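Long-range contacts in exosome complex component Rrp42 (Pyrococcus abyssi, PDB 2PO1), which is a component of the archaeal RNA-degrading exosome, probably non-catalytic, and probably helps to shape the active site of its partner Rrp41: residues V82-A93 with V136-D147; N151-I161 with K194-A202. One frame throughout, in Å; residues are numbered along the deposited sequence.

Interaction 1. Residues V82-A93 with V136-D147. With nucleotides of chain A.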
loop_
_atom_site.group_PDB
_atom_site.type_symbol
_atom_site.label_atom_id
_atom_site.label_comp_id
_atom_site.label_asym_id
_atom_site.label_seq_id
_atom_site.Cartn_x
_atom_site.Cartn_y
_atom_site.Cartn_z
ATOM N N VAL C 82 -23.309 8.809 -9.219
ATOM C CA VAL C 82 -21.868 8.695 -9.128
ATOM C C VAL C 82 -21.357 7.944 -10.330
ATOM O O VAL C 82 -21.927 6.905 -10.771
ATOM C CB VAL C 82 -21.369 8.056 -7.747
ATOM C CG1 VAL C 82 -19.863 7.710 -7.807
ATOM C CG2 VAL C 82 -21.628 8.979 -6.599
ATOM N N MET C 83 -20.275 8.470 -10.895
ATOM C CA MET C 83 -19.616 7.714 -11.920
ATOM C C MET C 83 -18.134 7.681 -11.635
ATOM O O MET C 83 -17.468 8.713 -11.320
ATOM C CB MET C 83 -19.902 8.349 -13.292
ATOM C CG MET C 83 -19.316 7.576 -14.466
ATOM S SD MET C 83 -19.449 8.647 -15.933
ATOM C CE MET C 83 -17.795 9.323 -16.045
ATOM N N THR C 84 -17.569 6.507 -11.822
ATOM C CA THR C 84 -16.175 6.340 -11.599
ATOM C C THR C 84 -15.565 5.425 -12.652
ATOM O O THR C 84 -16.175 4.433 -13.063
ATOM C CB THR C 84 -15.936 5.845 -10.116
ATOM O OG1 THR C 84 -14.546 5.777 -9.890
ATOM C CG2 THR C 84 -16.519 4.494 -9.908
ATOM N N THR C 85 -14.381 5.812 -13.136
ATOM C CA THR C 85 -13.730 5.159 -14.245
ATOM C C THR C 85 -12.413 4.651 -13.810
ATOM O O THR C 85 -11.623 5.382 -13.163
ATOM C CB THR C 85 -13.574 6.198 -15.380
ATOM O OG1 THR C 85 -14.850 6.789 -15.593
ATOM C CG2 THR C 85 -13.103 5.565 -16.666
ATOM N N ASN C 86 -12.210 3.355 -14.036
ATOM C CA ASN C 86 -10.950 2.722 -13.731
ATOM C C ASN C 86 -10.490 1.972 -14.912
ATOM O O ASN C 86 -11.280 1.277 -15.571
ATOM C CB ASN C 86 -11.023 1.762 -12.523
ATOM C CG ASN C 86 -9.667 1.274 -12.104
ATOM O OD1 ASN C 86 -9.349 0.063 -12.204
ATOM N ND2 ASN C 86 -8.860 2.177 -11.566
ATOM N N VAL C 87 -9.182 2.094 -15.208
ATOM C CA VAL C 87 -8.580 1.328 -16.315
ATOM C C VAL C 87 -7.547 0.418 -15.671
ATOM O O VAL C 87 -6.665 0.886 -14.951
ATOM C CB VAL C 87 -7.878 2.276 -17.231
ATOM C CG1 VAL C 87 -6.968 1.513 -18.194
ATOM C CG2 VAL C 87 -8.929 3.118 -18.004
ATOM N N GLU C 88 -7.706 -0.871 -15.907
ATOM C CA GLU C 88 -6.740 -1.872 -15.621
ATOM C C GLU C 88 -5.979 -2.234 -16.894
ATOM O O GLU C 88 -6.535 -2.708 -17.916
ATOM C CB GLU C 88 -7.427 -3.092 -15.058
ATOM C CG GLU C 88 -8.163 -2.823 -13.738
ATOM C CD GLU C 88 -7.194 -2.503 -12.609
ATOM O OE1 GLU C 88 -7.285 -1.426 -11.990
ATOM O OE2 GLU C 88 -6.295 -3.306 -12.394
ATOM N N LEU C 89 -4.699 -1.922 -16.837
ATOM C CA LEU C 89 -3.723 -2.288 -17.891
ATOM C C LEU C 89 -3.217 -3.641 -17.419
ATOM O O LEU C 89 -2.191 -3.732 -16.765
ATOM C CB LEU C 89 -2.613 -1.239 -17.895
ATOM C CG LEU C 89 -2.790 -0.130 -18.939
ATOM C CD1 LEU C 89 -4.164 0.120 -19.551
ATOM C CD2 LEU C 89 -2.059 1.168 -18.635
ATOM N N VAL C 90 -3.956 -4.702 -17.759
ATOM C CA VAL C 90 -3.687 -5.967 -17.140
ATOM C C VAL C 90 -2.439 -6.513 -17.802
ATOM O O VAL C 90 -2.213 -6.257 -19.002
ATOM C CB VAL C 90 -4.933 -6.942 -17.110
ATOM C CG1 VAL C 90 -6.260 -6.143 -16.749
ATOM C CG2 VAL C 90 -5.150 -7.585 -18.401
ATOM N N PRO C 91 -1.595 -7.163 -17.016
ATOM C CA PRO C 91 -0.311 -7.652 -17.464
ATOM C C PRO C 91 -0.440 -8.526 -18.705
ATOM O O PRO C 91 0.475 -8.542 -19.544
ATOM C CB PRO C 91 0.148 -8.458 -16.261
ATOM C CG PRO C 91 -0.347 -7.679 -15.151
ATOM C CD PRO C 91 -1.754 -7.433 -15.567
ATOM N N LEU C 92 -1.591 -9.184 -18.868
ATOM C CA LEU C 92 -1.735 -10.033 -20.024
ATOM C C LEU C 92 -1.865 -9.243 -21.286
ATOM O O LEU C 92 -1.599 -9.768 -22.359
ATOM C CB LEU C 92 -2.863 -11.070 -19.886
ATOM C CG LEU C 92 -4.363 -10.862 -19.964
ATOM C CD1 LEU C 92 -4.825 -10.185 -21.239
ATOM C CD2 LEU C 92 -4.901 -12.278 -19.964
ATOM N N ALA C 93 -2.218 -7.974 -21.171
ATOM C CA ALA C 93 -2.408 -7.187 -22.360
ATOM C C ALA C 93 -1.103 -6.738 -23.025
ATOM O O ALA C 93 -1.129 -6.282 -24.179
ATOM C CB ALA C 93 -3.306 -5.999 -22.078
ATOM N N VAL C 136 -28.167 7.411 -4.535
ATOM C CA VAL C 136 -28.025 7.618 -5.944
ATOM C C VAL C 136 -27.472 6.339 -6.588
ATOM O O VAL C 136 -26.955 5.423 -5.911
ATOM C CB VAL C 136 -27.143 8.850 -6.245
ATOM C CG1 VAL C 136 -27.656 10.035 -5.475
ATOM C CG2 VAL C 136 -25.704 8.595 -5.868
ATOM N N ARG C 137 -27.648 6.253 -7.890
ATOM C CA ARG C 137 -26.989 5.233 -8.637
ATOM C C ARG C 137 -25.498 5.538 -8.700
ATOM O O ARG C 137 -25.080 6.701 -8.888
ATOM C CB ARG C 137 -27.579 5.086 -10.045
ATOM C CG ARG C 137 -27.817 3.609 -10.286
ATOM C CD ARG C 137 -28.399 3.365 -11.598
ATOM N NE ARG C 137 -29.862 3.415 -11.625
ATOM C CZ ARG C 137 -30.651 2.427 -11.242
ATOM N NH1 ARG C 137 -31.953 2.559 -11.389
ATOM N NH2 ARG C 137 -30.150 1.318 -10.705
ATOM N N VAL C 138 -24.729 4.480 -8.499
ATOM C CA VAL C 138 -23.278 4.518 -8.581
ATOM C C VAL C 138 -22.889 3.653 -9.757
ATOM O O VAL C 138 -23.239 2.473 -9.820
ATOM C CB VAL C 138 -22.670 4.049 -7.252
ATOM C CG1 VAL C 138 -21.132 4.124 -7.316
ATOM C CG2 VAL C 138 -23.176 4.942 -6.192
ATOM N N VAL C 139 -22.200 4.264 -10.707
ATOM C CA VAL C 139 -21.838 3.581 -11.939
ATOM C C VAL C 139 -20.331 3.451 -12.027
ATOM O O VAL C 139 -19.605 4.469 -12.072
ATOM C CB VAL C 139 -22.400 4.348 -13.184
ATOM C CG1 VAL C 139 -21.930 3.687 -14.485
ATOM C CG2 VAL C 139 -23.915 4.354 -13.141
ATOM N N PHE C 140 -19.874 2.211 -11.989
ATOM C CA PHE C 140 -18.471 1.866 -12.222
ATOM C C PHE C 140 -18.201 1.510 -13.691
ATOM O O PHE C 140 -18.781 0.558 -14.261
ATOM C CB PHE C 140 -18.040 0.680 -11.328
ATOM C CG PHE C 140 -18.185 0.927 -9.892
ATOM C CD1 PHE C 140 -19.374 0.637 -9.245
ATOM C CD2 PHE C 140 -17.124 1.437 -9.146
ATOM C CE1 PHE C 140 -19.495 0.864 -7.862
ATOM C CE2 PHE C 140 -17.260 1.668 -7.762
ATOM C CZ PHE C 140 -18.427 1.370 -7.134
ATOM N N ILE C 141 -17.333 2.296 -14.304
ATOM C CA ILE C 141 -16.887 2.031 -15.624
ATOM C C ILE C 141 -15.549 1.328 -15.420
ATOM O O ILE C 141 -14.573 1.943 -14.990
ATOM C CB ILE C 141 -16.688 3.268 -16.456
ATOM C CG1 ILE C 141 -17.960 4.106 -16.445
ATOM C CG2 ILE C 141 -16.241 2.847 -17.854
ATOM C CD1 ILE C 141 -17.850 5.350 -17.266
ATOM N N ASP C 142 -15.552 0.016 -15.624
ATOM C CA ASP C 142 -14.347 -0.740 -15.325
ATOM C C ASP C 142 -13.772 -1.196 -16.660
ATOM O O ASP C 142 -14.435 -1.927 -17.462
ATOM C CB ASP C 142 -14.603 -1.889 -14.365
ATOM C CG ASP C 142 -14.759 -1.435 -12.967
ATOM O OD1 ASP C 142 -15.841 -1.695 -12.391
ATOM O OD2 ASP C 142 -13.860 -0.732 -12.441
ATOM N N VAL C 143 -12.558 -0.737 -16.920
ATOM C CA VAL C 143 -11.959 -0.901 -18.249
ATOM C C VAL C 143 -10.858 -1.897 -18.025
ATOM O O VAL C 143 -9.938 -1.643 -17.201
ATOM C CB VAL C 143 -11.270 0.337 -18.787
ATOM C CG1 VAL C 143 -10.601 -0.021 -20.151
ATOM C CG2 VAL C 143 -12.250 1.557 -18.881
ATOM N N HIS C 144 -10.998 -3.038 -18.702
ATOM C CA HIS C 144 -10.046 -4.086 -18.687
ATOM C C HIS C 144 -9.364 -4.131 -20.058
ATOM O O HIS C 144 -9.946 -4.637 -21.067
ATOM C CB HIS C 144 -10.780 -5.402 -18.426
ATOM C CG HIS C 144 -10.145 -6.237 -17.375
ATOM N ND1 HIS C 144 -9.967 -5.786 -16.091
ATOM C CD2 HIS C 144 -9.730 -7.529 -17.383
ATOM C CE1 HIS C 144 -9.387 -6.730 -15.374
ATOM N NE2 HIS C 144 -9.284 -7.812 -16.122
ATOM N N VAL C 145 -8.143 -3.601 -20.133
ATOM C CA VAL C 145 -7.456 -3.577 -21.459
ATOM C C VAL C 145 -6.941 -5.013 -21.628
ATOM O O VAL C 145 -6.273 -5.499 -20.729
ATOM C CB VAL C 145 -6.354 -2.513 -21.531
ATOM C CG1 VAL C 145 -5.433 -2.752 -22.754
ATOM C CG2 VAL C 145 -6.985 -1.134 -21.587
ATOM N N LEU C 146 -7.345 -5.700 -22.708
ATOM C CA LEU C 146 -6.993 -7.112 -22.912
ATOM C C LEU C 146 -5.826 -7.323 -23.878
ATOM O O LEU C 146 -5.202 -8.347 -23.818
ATOM C CB LEU C 146 -8.167 -7.927 -23.439
ATOM C CG LEU C 146 -9.445 -7.918 -22.624
ATOM C CD1 LEU C 146 -10.479 -8.657 -23.404
ATOM C CD2 LEU C 146 -9.188 -8.529 -21.209
ATOM N N ASP C 147 -5.521 -6.357 -24.748
ATOM C CA ASP C 147 -4.417 -6.541 -25.706
ATOM C C ASP C 147 -4.092 -5.155 -26.148
ATOM O O ASP C 147 -4.946 -4.489 -26.665
ATOM C CB ASP C 147 -4.896 -7.326 -26.930
ATOM C CG ASP C 147 -3.855 -8.283 -27.473
ATOM O OD1 ASP C 147 -4.229 -9.043 -28.389
ATOM O OD2 ASP C 147 -2.689 -8.322 -27.009
ATOM P P A A 4 0.317 -5.257 -4.353
ATOM O OP1 A A 4 1.301 -6.295 -3.960
ATOM O OP2 A A 4 0.784 -3.869 -4.639
ATOM O "O5'" A A 4 -0.747 -5.166 -3.139
ATOM C "C5'" A A 4 -2.125 -4.767 -3.298
ATOM C "C4'" A A 4 -2.332 -3.256 -3.203
ATOM O "O4'" A A 4 -1.784 -2.557 -4.369
ATOM C "C3'" A A 4 -3.798 -2.835 -3.068
ATOM O "O3'" A A 4 -4.029 -2.242 -1.780
ATOM C "C2'" A A 4 -4.025 -1.827 -4.210
ATOM O "O2'" A A 4 -4.101 -0.496 -3.719
ATOM C "C1'" A A 4 -2.835 -2.028 -5.174
ATOM N N9 A A 4 -3.086 -2.928 -6.343
ATOM C C8 A A 4 -2.525 -4.236 -6.585
ATOM N N7 A A 4 -2.911 -4.849 -7.685
ATOM C C5 A A 4 -3.802 -3.864 -8.229
ATOM C C6 A A 4 -4.564 -3.872 -9.420
ATOM N N6 A A 4 -4.506 -4.953 -10.256
ATOM N N1 A A 4 -5.348 -2.714 -9.691
ATOM C C2 A A 4 -5.388 -1.648 -8.831
ATOM N N3 A A 4 -4.726 -1.527 -7.678
ATOM C C4 A A 4 -3.935 -2.677 -7.431
ATOM P P A A 7 -11.584 7.120 -5.108
ATOM O OP1 A A 7 -10.484 6.129 -5.289
ATOM O OP2 A A 7 -11.760 7.821 -3.804
ATOM O "O5'" A A 7 -11.386 8.140 -6.352
ATOM C "C5'" A A 7 -11.722 7.674 -7.700
ATOM C "C4'" A A 7 -12.832 8.443 -8.429
ATOM O "O4'" A A 7 -14.097 8.541 -7.700
ATOM C "C3'" A A 7 -12.499 9.904 -8.759
ATOM O "O3'" A A 7 -11.620 9.961 -9.856
ATOM C "C2'" A A 7 -13.891 10.422 -9.125
ATOM O "O2'" A A 7 -14.361 9.966 -10.378
ATOM C "C1'" A A 7 -14.704 9.805 -7.987
ATOM N N9 A A 7 -14.779 10.694 -6.804
ATOM C C8 A A 7 -14.178 10.518 -5.581
ATOM N N7 A A 7 -14.422 11.471 -4.714
ATOM C C5 A A 7 -15.241 12.353 -5.407
ATOM C C6 A A 7 -15.869 13.568 -5.039
ATOM N N6 A A 7 -15.743 14.116 -3.830
ATOM N N1 A A 7 -16.628 14.207 -5.961
ATOM C C2 A A 7 -16.765 13.649 -7.180
ATOM N N3 A A 7 -16.238 12.506 -7.646
ATOM C C4 A A 7 -15.471 11.896 -6.702
ATOM P P A A 6 -13.033 0.956 -5.566
ATOM O OP1 A A 6 -12.675 0.941 -7.009
ATOM O OP2 A A 6 -14.137 0.082 -5.086
ATOM O "O5'" A A 6 -13.415 2.458 -5.138
ATOM C "C5'" A A 6 -14.603 3.100 -5.625
ATOM C "C4'" A A 6 -14.413 4.594 -5.895
ATOM O "O4'" A A 6 -15.711 5.244 -6.031
ATOM C "C3'" A A 6 -13.677 5.404 -4.829
ATOM O "O3'" A A 6 -13.025 6.487 -5.486
ATOM C "C2'" A A 6 -14.827 5.853 -3.915
ATOM O "O2'" A A 6 -14.550 7.075 -3.253
ATOM C "C1'" A A 6 -16.018 6.000 -4.872
ATOM N N9 A A 6 -17.291 5.493 -4.364
ATOM C C8 A A 6 -17.781 4.233 -4.551
ATOM N N7 A A 6 -18.949 4.023 -4.000
ATOM C C5 A A 6 -19.260 5.234 -3.403
ATOM C C6 A A 6 -20.379 5.674 -2.647
ATOM N N6 A A 6 -21.427 4.890 -2.369
ATOM N N1 A A 6 -20.384 6.949 -2.188
ATOM C C2 A A 6 -19.339 7.734 -2.468
ATOM N N3 A A 6 -18.239 7.426 -3.167
ATOM C C4 A A 6 -18.249 6.155 -3.618
HETATM O O HOH W 1 -1.935 -9.931 -25.207
#
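Val82 and Val138 open a parallel beta pairing, their side chains lying side by side on one face of the mixed sheet of the RNase PH fold. From Val82 to Val145 the strands exchange eight backbone hydrogen bonds, and the work is divided in the parallel manner: on 82-89 the residues Val82, Thr84, Asn86 and Glu88 each spend both N-H and C=O, answered by the residues on either side of Val138, Phe140, Asp142 and His144. The bond from Ile141 N to Thr84 O (2.7 Å) is nearly straight, at 173°. Several carbonyls also receive a CA-H, as when Met83 CA approaches Val139 O at 3.2 Å.

Met83, Thr85 and Val87 face helix 104-118, where Asp114 binds Thr85 OG1; Ile141, Val143 and Val145 share that face and pack on helix 152-166. The other face meets RNA. Thr84 OG1 stands anti to the backbone N (chi1 -176°), turned to the ribose of A7 of chain A, while CG2 lies 3.2 Å from Phe140 CD2; the edge of that ring meets A6 of chain A at C5'. Glu88 OE2 accepts a hydrogen bond from N6 of A4 of chain A (3.2 Å). Asp142 and His144 turn their polar ends to another protein chain, to a basic and an acidic side chain respectively.

Past the last backbone bond, a water lies between Leu92 O and Asp147 OD2, both also bonded to another protein chain, OD2 to a polar side chain and Leu92 O to an aromatic one. The buried Val145 O and Leu146 O have no polar partner in the model; Val145 O is instead covered by methyls, Ala93 CB and Val90 CG2. The other methyl of Val90, CG1, sits over one face of the His144 imidazole, a CH-pi contact 3.5 Å from the ring centroid.

Interaction 2. Residues N151-I161 with K194-A202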
loop_
_atom_site.group_PDB
_atom_site.type_symbol
_atom_site.label_atom_id
_atom_site.label_comp_id
_atom_site.label_asym_id
_atom_site.label_seq_id
_atom_site.Cartn_x
_atom_site.Cartn_y
_atom_site.Cartn_z
ATOM N N ASN C 151 -3.230 2.843 -29.393
ATOM C CA ASN C 151 -4.470 3.564 -29.236
ATOM C C ASN C 151 -5.442 3.048 -28.177
ATOM O O ASN C 151 -6.615 2.906 -28.428
ATOM C CB ASN C 151 -5.130 3.865 -30.617
ATOM C CG ASN C 151 -6.066 5.027 -30.541
ATOM O OD1 ASN C 151 -6.044 5.761 -29.551
ATOM N ND2 ASN C 151 -6.867 5.259 -31.610
ATOM N N LEU C 152 -4.955 2.810 -26.934
ATOM C CA LEU C 152 -5.824 2.471 -25.872
ATOM C C LEU C 152 -6.857 3.562 -25.630
ATOM O O LEU C 152 -7.990 3.283 -25.330
ATOM C CB LEU C 152 -4.990 2.244 -24.585
ATOM C CG LEU C 152 -3.963 1.121 -24.650
ATOM C CD1 LEU C 152 -3.211 1.012 -23.326
ATOM C CD2 LEU C 152 -4.703 -0.176 -25.030
ATOM N N MET C 153 -6.467 4.832 -25.711
ATOM C CA MET C 153 -7.373 5.876 -25.370
ATOM C C MET C 153 -8.670 5.777 -26.160
ATOM O O MET C 153 -9.766 5.766 -25.593
ATOM C CB MET C 153 -6.693 7.214 -25.610
ATOM C CG MET C 153 -7.613 8.330 -25.281
ATOM S SD MET C 153 -7.572 8.638 -23.553
ATOM C CE MET C 153 -5.914 9.335 -23.360
ATOM N N ASP C 154 -8.581 5.632 -27.466
ATOM C CA ASP C 154 -9.815 5.619 -28.244
ATOM C C ASP C 154 -10.543 4.327 -28.028
ATOM O O ASP C 154 -11.749 4.288 -27.915
ATOM C CB ASP C 154 -9.554 5.790 -29.724
ATOM C CG ASP C 154 -8.918 7.113 -30.057
ATOM O OD1 ASP C 154 -8.581 7.823 -29.123
ATOM O OD2 ASP C 154 -8.755 7.461 -31.271
ATOM N N ALA C 155 -9.799 3.248 -27.979
ATOM C CA ALA C 155 -10.436 1.939 -27.800
ATOM C C ALA C 155 -11.178 1.949 -26.470
ATOM O O ALA C 155 -12.291 1.473 -26.407
ATOM C CB ALA C 155 -9.395 0.854 -27.834
ATOM N N ILE C 156 -10.565 2.531 -25.409
ATOM C CA ILE C 156 -11.189 2.552 -24.103
ATOM C C ILE C 156 -12.386 3.495 -24.107
ATOM O O ILE C 156 -13.420 3.170 -23.560
ATOM C CB ILE C 156 -10.202 2.959 -22.953
ATOM C CG1 ILE C 156 -9.137 1.884 -22.720
ATOM C CG2 ILE C 156 -11.010 3.223 -21.694
ATOM C CD1 ILE C 156 -7.957 2.406 -22.059
ATOM N N GLY C 157 -12.313 4.657 -24.772
ATOM C CA GLY C 157 -13.468 5.540 -24.761
ATOM C C GLY C 157 -14.644 4.987 -25.565
ATOM O O GLY C 157 -15.806 5.177 -25.206
ATOM N N ILE C 158 -14.337 4.346 -26.677
ATOM C CA ILE C 158 -15.372 3.732 -27.538
ATOM C C ILE C 158 -16.040 2.657 -26.727
ATOM O O ILE C 158 -17.252 2.657 -26.558
ATOM C CB ILE C 158 -14.773 3.127 -28.769
ATOM C CG1 ILE C 158 -14.368 4.238 -29.723
ATOM C CG2 ILE C 158 -15.763 2.248 -29.525
ATOM C CD1 ILE C 158 -13.368 3.748 -30.755
ATOM N N ALA C 159 -15.241 1.770 -26.157
ATOM C CA ALA C 159 -15.795 0.712 -25.293
ATOM C C ALA C 159 -16.609 1.279 -24.143
ATOM O O ALA C 159 -17.614 0.700 -23.787
ATOM C CB ALA C 159 -14.701 -0.166 -24.763
ATOM N N ALA C 160 -16.165 2.407 -23.559
ATOM C CA ALA C 160 -16.787 2.928 -22.321
ATOM C C ALA C 160 -18.156 3.442 -22.685
ATOM O O ALA C 160 -19.156 3.064 -22.078
ATOM C CB ALA C 160 -15.940 4.022 -21.653
ATOM N N ILE C 161 -18.238 4.243 -23.740
ATOM C CA ILE C 161 -19.517 4.791 -24.066
ATOM C C ILE C 161 -20.424 3.704 -24.653
ATOM O O ILE C 161 -21.658 3.735 -24.467
ATOM C CB ILE C 161 -19.431 6.055 -24.984
ATOM C CG1 ILE C 161 -20.797 6.765 -25.021
ATOM C CG2 ILE C 161 -18.930 5.703 -26.331
ATOM C CD1 ILE C 161 -21.074 7.462 -23.625
ATOM N N LYS C 194 -25.328 11.594 -24.577
ATOM C CA LYS C 194 -24.415 12.041 -25.610
ATOM C C LYS C 194 -23.509 10.875 -25.889
ATOM O O LYS C 194 -23.439 9.935 -25.085
ATOM C CB LYS C 194 -23.665 13.286 -25.128
ATOM C CG LYS C 194 -24.345 14.559 -25.620
ATOM C CD LYS C 194 -23.984 15.730 -24.756
ATOM C CE LYS C 194 -25.224 16.613 -24.497
ATOM N NZ LYS C 194 -25.220 16.764 -22.963
ATOM N N ILE C 195 -22.845 10.893 -27.042
ATOM C CA ILE C 195 -21.910 9.820 -27.358
ATOM C C ILE C 195 -20.498 10.331 -27.660
ATOM O O ILE C 195 -20.069 10.278 -28.793
ATOM C CB ILE C 195 -22.433 8.852 -28.473
ATOM C CG1 ILE C 195 -23.769 8.287 -28.075
ATOM C CG2 ILE C 195 -21.456 7.658 -28.693
ATOM C CD1 ILE C 195 -24.608 7.918 -29.264
ATOM N N PRO C 196 -19.767 10.780 -26.627
ATOM C CA PRO C 196 -18.414 11.255 -26.817
ATOM C C PRO C 196 -17.515 10.102 -27.233
ATOM O O PRO C 196 -17.654 8.981 -26.716
ATOM C CB PRO C 196 -18.026 11.750 -25.415
ATOM C CG PRO C 196 -18.840 10.920 -24.498
ATOM C CD PRO C 196 -20.143 10.816 -25.198
ATOM N N VAL C 197 -16.623 10.386 -28.180
ATOM C CA VAL C 197 -15.746 9.397 -28.790
ATOM C C VAL C 197 -14.390 10.066 -28.798
ATOM O O VAL C 197 -14.275 11.180 -29.303
ATOM C CB VAL C 197 -16.225 9.081 -30.242
ATOM C CG1 VAL C 197 -15.174 8.320 -31.005
ATOM C CG2 VAL C 197 -17.501 8.266 -30.205
ATOM N N PRO C 198 -13.367 9.442 -28.167
ATOM C CA PRO C 198 -12.073 10.121 -28.318
ATOM C C PRO C 198 -11.513 9.748 -29.657
ATOM O O PRO C 198 -11.645 8.583 -30.101
ATOM C CB PRO C 198 -11.187 9.533 -27.212
ATOM C CG PRO C 198 -12.016 8.545 -26.482
ATOM C CD PRO C 198 -13.244 8.219 -27.345
ATOM N N VAL C 199 -10.938 10.738 -30.330
ATOM C CA VAL C 199 -10.140 10.398 -31.475
ATOM C C VAL C 199 -8.719 10.837 -31.204
ATOM O O VAL C 199 -8.511 11.944 -30.765
ATOM C CB VAL C 199 -10.736 11.051 -32.716
ATOM C CG1 VAL C 199 -9.808 10.888 -33.852
ATOM C CG2 VAL C 199 -12.144 10.417 -33.005
ATOM N N THR C 200 -7.744 9.980 -31.473
ATOM C CA THR C 200 -6.383 10.211 -31.029
ATOM C C THR C 200 -5.435 10.185 -32.200
ATOM O O THR C 200 -5.573 9.376 -33.072
ATOM C CB THR C 200 -5.994 9.165 -29.984
ATOM O OG1 THR C 200 -6.685 9.462 -28.767
ATOM C CG2 THR C 200 -4.556 9.179 -29.755
ATOM N N PHE C 201 -4.533 11.157 -32.249
ATOM C CA PHE C 201 -3.531 11.272 -33.318
ATOM C C PHE C 201 -2.146 11.118 -32.729
ATOM O O PHE C 201 -1.886 11.622 -31.634
ATOM C CB PHE C 201 -3.617 12.655 -34.009
ATOM C CG PHE C 201 -4.989 12.970 -34.538
ATOM C CD1 PHE C 201 -6.029 13.327 -33.665
ATOM C CD2 PHE C 201 -5.253 12.874 -35.896
ATOM C CE1 PHE C 201 -7.318 13.568 -34.155
ATOM C CE2 PHE C 201 -6.546 13.127 -36.386
ATOM C CZ PHE C 201 -7.570 13.459 -35.514
ATOM N N ALA C 202 -1.251 10.454 -33.462
ATOM C CA ALA C 202 0.178 10.445 -33.137
ATOM C C ALA C 202 0.818 11.471 -34.036
ATOM O O ALA C 202 0.534 11.509 -35.208
ATOM C CB ALA C 202 0.760 9.087 -33.412
HETATM O O HOH W 2 -15.906 8.151 -24.591
#
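Ile161 and Ile195 meet at about a right angle where helix 152-161 packs on strand 197-202 and the loop leading into it, an alpha-on-beta layer of the RNase PH fold in which helix and strand run nearly antiparallel (168°). Lys194 offers its backbone: the tip of Ile161, CD1, rests against its buried O. At Ile195, CG2 is met at 3.8 Å by Ile161 CG1, which reaches across because it stands anti to its own N (chi1 -167°). At Pro196, CD meets the same CD1 tip, while Pro196 O and Gly157 O are bridged by water 2, which donates to both.

Val197 touches Ile158 loosely. Pro198 then drives its ring at the helix, CD coming 3.7 Å from Gly157 CA, a fit that depends on the glycine, since a CB there would clash with Pro198 CG. Past Val199, whose CA lies beside Asp154 OD2, the chain reaches Thr200, the polar end of the contact. Its hydroxyl donates to Asp154 OD1 at 2.5 Å, on the syn side of the carboxylate, and is also hydrogen-bonded to Thr225 OG1; its N makes a weak, bent bond (126°) to Asp154 OD2. That second oxygen is further gripped by Tyr36 OH and, from above the carboxylate plane, by Asn151 ND2, which also binds Asp211. With an alanine at Asp154, Thr200 OG1 and N, Asn151 ND2 and Tyr36 OH would probably be left without this carboxylate, though Thr225 and Asp211 would remain.

Asn151 is the N-cap of the helix, and its amide is used at both ends: OD1 accepts from Asp154 N at 3.3 Å, the donor standing above the carbonyl plane, and the same OD1 lies 3.4 Å from Thr200 CB.

Overall arrangement
From the N terminus, strands 39-43, 51-57 and 60-71 build the first part of the mixed sheet before the chain enters 82-89. Interaction 1 closes a loop of 42 residues that carries helix 104-118, and places 82-89 outermost in this chain's sheet. Strand 135-147 leads directly into helix 152-166, so interaction 2 opens only after interaction 1 has closed: the two follow in series, neither nested nor crossed. The second loop holds the small sheet of 168-174, 181-184 and 186-189, and its closure joins the helix to the four-stranded sheet. The helix is therefore shared, with Ile156 CG2 packed 3.5 Å from Val143 CG2.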